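Local coordinates for DNAation factor-related protein 4 (Drosophila melanogaster, PDB 5XPC) that probably acts as an apoptotic DNA endonuclease, its CIDE domain, the part described here, forming higher-order assemblies important for DNA fragmentation, at residues D16-R21 with A85-E90. Numbering follows the deposited sequence.
Sequences DNERTR and ADFEFE
Arg19 lies along one face of the Phe87 ring, joining the turn between strands 10-15 and 22-27 of the ubiquitin-like CIDE domain to the C-terminal helix 84-92. Its CB meets the far end of the ring, 3.8 Å from Phe87 CZ, and CG rests beside CE2. A bend at chi2 (74°) then lays the chain along the ring, with CD over the centre in a CH-pi contact, 3.8 Å from the Phe87 centroid. NE passes over Phe87 CG, and the guanidinium reaches past the ring to Phe87 CB, stacked with its plane only 8° from the ring's. The cation-pi component is off-centre. Arginine suits the place by joining an aliphatic stem to a flat cationic head; Phe87 offers a flat, polarisable face, which Glu18 O approaches obliquely, 3.5 Å from Phe87 CZ.

The guanidinium edge is held as well: Arg19 NH1 donates in its own plane to Asn17 O at 2.9 Å, while NH2 bonds to Thr82 O and forms a salt bridge with Asp84. Asp16 braces the type I turn, its OD1 accepting from Thr20 N at 2.9 Å. An alanine in place of Arg19 would probably uncover the Phe87 face and leave Asp84 without this cationic mate. With no hydrogen bond crossing between 16-21 and 85-90, their surface contact probably rests largely on dispersion and cation-pi attraction, while polar bonds along the guanidinium edge limit its rotation.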
loop_
_atom_site.group_PDB
_atom_site.type_symbol
_atom_site.label_atom_id
_atom_site.label_comp_id
_atom_site.label_asym_id
_atom_site.label_seq_id
_atom_site.Cartn_x
_atom_site.Cartn_y
_atom_site.Cartn_z
ATOM N N ASP B 16 -7.445 12.175 -23.486
ATOM C CA ASP B 16 -6.805 11.241 -24.396
ATOM C C ASP B 16 -5.303 11.220 -24.121
ATOM O O ASP B 16 -4.794 11.911 -23.233
ATOM C CB ASP B 16 -7.130 11.571 -25.857
ATOM C CG ASP B 16 -6.780 12.999 -26.249
ATOM O OD1 ASP B 16 -6.033 13.679 -25.518
ATOM O OD2 ASP B 16 -7.248 13.437 -27.323
ATOM N N ASN B 17 -4.585 10.394 -24.880
ATOM C CA ASN B 17 -3.174 10.193 -24.577
ATOM C C ASN B 17 -2.361 11.465 -24.795
ATOM O O ASN B 17 -1.320 11.656 -24.153
ATOM C CB ASN B 17 -2.619 9.041 -25.409
ATOM C CG ASN B 17 -1.374 8.439 -24.794
ATOM O OD1 ASN B 17 -1.248 8.362 -23.566
ATOM N ND2 ASN B 17 -0.446 8.009 -25.638
ATOM N N GLU B 18 -2.833 12.359 -25.661
ATOM C CA GLU B 18 -2.141 13.615 -25.920
ATOM C C GLU B 18 -2.650 14.770 -25.066
ATOM O O GLU B 18 -2.134 15.888 -25.195
ATOM C CB GLU B 18 -2.255 13.972 -27.403
ATOM C CG GLU B 18 -1.452 13.059 -28.299
ATOM C CD GLU B 18 0.009 13.027 -27.904
ATOM O OE1 GLU B 18 0.582 14.111 -27.663
ATOM O OE2 GLU B 18 0.582 11.922 -27.809
ATOM N N ARG B 19 -3.640 14.530 -24.200
ATOM C CA ARG B 19 -4.188 15.562 -23.320
ATOM C C ARG B 19 -4.721 16.750 -24.124
ATOM O O ARG B 19 -4.576 17.906 -23.726
ATOM C CB ARG B 19 -3.152 16.022 -22.288
ATOM C CG ARG B 19 -2.996 15.111 -21.070
ATOM C CD ARG B 19 -2.254 13.809 -21.396
ATOM N NE ARG B 19 -1.856 13.095 -20.178
ATOM C CZ ARG B 19 -1.305 11.882 -20.159
ATOM N NH1 ARG B 19 -1.088 11.227 -21.295
ATOM N NH2 ARG B 19 -0.980 11.318 -19.002
ATOM N N THR B 20 -5.350 16.458 -25.265
ATOM C CA THR B 20 -5.802 17.513 -26.173
ATOM C C THR B 20 -7.109 18.137 -25.705
ATOM O O THR B 20 -7.304 19.350 -25.841
ATOM C CB THR B 20 -5.999 16.969 -27.586
ATOM O OG1 THR B 20 -7.069 16.012 -27.582
ATOM C CG2 THR B 20 -4.718 16.331 -28.124
ATOM N N ARG B 21 -8.024 17.313 -25.202
ATOM C CA ARG B 21 -9.296 17.753 -24.654
ATOM C C ARG B 21 -9.524 17.016 -23.345
ATOM O O ARG B 21 -9.130 15.852 -23.199
ATOM C CB ARG B 21 -10.455 17.501 -25.635
ATOM C CG ARG B 21 -10.453 18.460 -26.828
ATOM C CD ARG B 21 -11.479 18.084 -27.892
ATOM N NE ARG B 21 -11.194 16.800 -28.529
ATOM C CZ ARG B 21 -12.019 15.757 -28.515
ATOM N NH1 ARG B 21 -13.192 15.846 -27.897
ATOM N NH2 ARG B 21 -11.678 14.626 -29.131
ATOM N N ALA B 85 3.662 11.395 -15.287
ATOM C CA ALA B 85 5.072 11.727 -15.102
ATOM C C ALA B 85 5.795 11.831 -16.441
ATOM O O ALA B 85 6.525 12.797 -16.690
ATOM C CB ALA B 85 5.739 10.687 -14.206
ATOM N N ASP B 86 5.600 10.845 -17.324
ATOM C CA ASP B 86 6.275 10.882 -18.617
ATOM C C ASP B 86 5.776 12.039 -19.473
ATOM O O ASP B 86 6.563 12.674 -20.184
ATOM C CB ASP B 86 6.089 9.558 -19.355
ATOM C CG ASP B 86 6.845 8.424 -18.707
ATOM O OD1 ASP B 86 7.769 8.702 -17.914
ATOM O OD2 ASP B 86 6.511 7.254 -18.990
ATOM N N PHE B 87 4.474 12.331 -19.420
ATOM C CA PHE B 87 3.932 13.408 -20.241
ATOM C C PHE B 87 4.433 14.769 -19.773
ATOM O O PHE B 87 4.808 15.613 -20.595
ATOM C CB PHE B 87 2.405 13.361 -20.226
ATOM C CG PHE B 87 1.760 14.344 -21.162
ATOM C CD1 PHE B 87 1.607 14.040 -22.507
ATOM C CD2 PHE B 87 1.301 15.571 -20.699
ATOM C CE1 PHE B 87 1.013 14.946 -23.376
ATOM C CE2 PHE B 87 0.705 16.480 -21.565
ATOM C CZ PHE B 87 0.561 16.164 -22.902
ATOM N N GLU B 88 4.444 14.999 -18.458
ATOM C CA GLU B 88 4.994 16.241 -17.924
ATOM C C GLU B 88 6.483 16.353 -18.229
ATOM O O GLU B 88 6.984 17.442 -18.533
ATOM C CB GLU B 88 4.731 16.314 -16.418
ATOM C CG GLU B 88 5.823 16.984 -15.591
ATOM C CD GLU B 88 5.803 18.498 -15.698
ATOM O OE1 GLU B 88 4.722 19.059 -15.965
ATOM O OE2 GLU B 88 6.863 19.128 -15.499
ATOM N N PHE B 89 7.202 15.231 -18.172
ATOM C CA PHE B 89 8.628 15.237 -18.485
ATOM C C PHE B 89 8.874 15.678 -19.925
ATOM O O PHE B 89 9.686 16.576 -20.179
ATOM C CB PHE B 89 9.213 13.846 -18.226
ATOM C CG PHE B 89 10.695 13.760 -18.437
ATOM C CD1 PHE B 89 11.572 14.161 -17.442
ATOM C CD2 PHE B 89 11.213 13.256 -19.622
ATOM C CE1 PHE B 89 12.941 14.081 -17.631
ATOM C CE2 PHE B 89 12.581 13.169 -19.815
ATOM C CZ PHE B 89 13.446 13.585 -18.819
ATOM N N GLU B 90 8.173 15.060 -20.881
ATOM C CA GLU B 90 8.305 15.454 -22.281
ATOM C C GLU B 90 7.827 16.883 -22.509
ATOM O O GLU B 90 8.387 17.596 -23.349
ATOM C CB GLU B 90 7.531 14.485 -23.176
ATOM C CG GLU B 90 8.091 13.069 -23.195
ATOM C CD GLU B 90 7.079 12.040 -23.679
ATOM O OE1 GLU B 90 7.367 10.826 -23.584
ATOM O OE2 GLU B 90 5.994 12.447 -24.149
#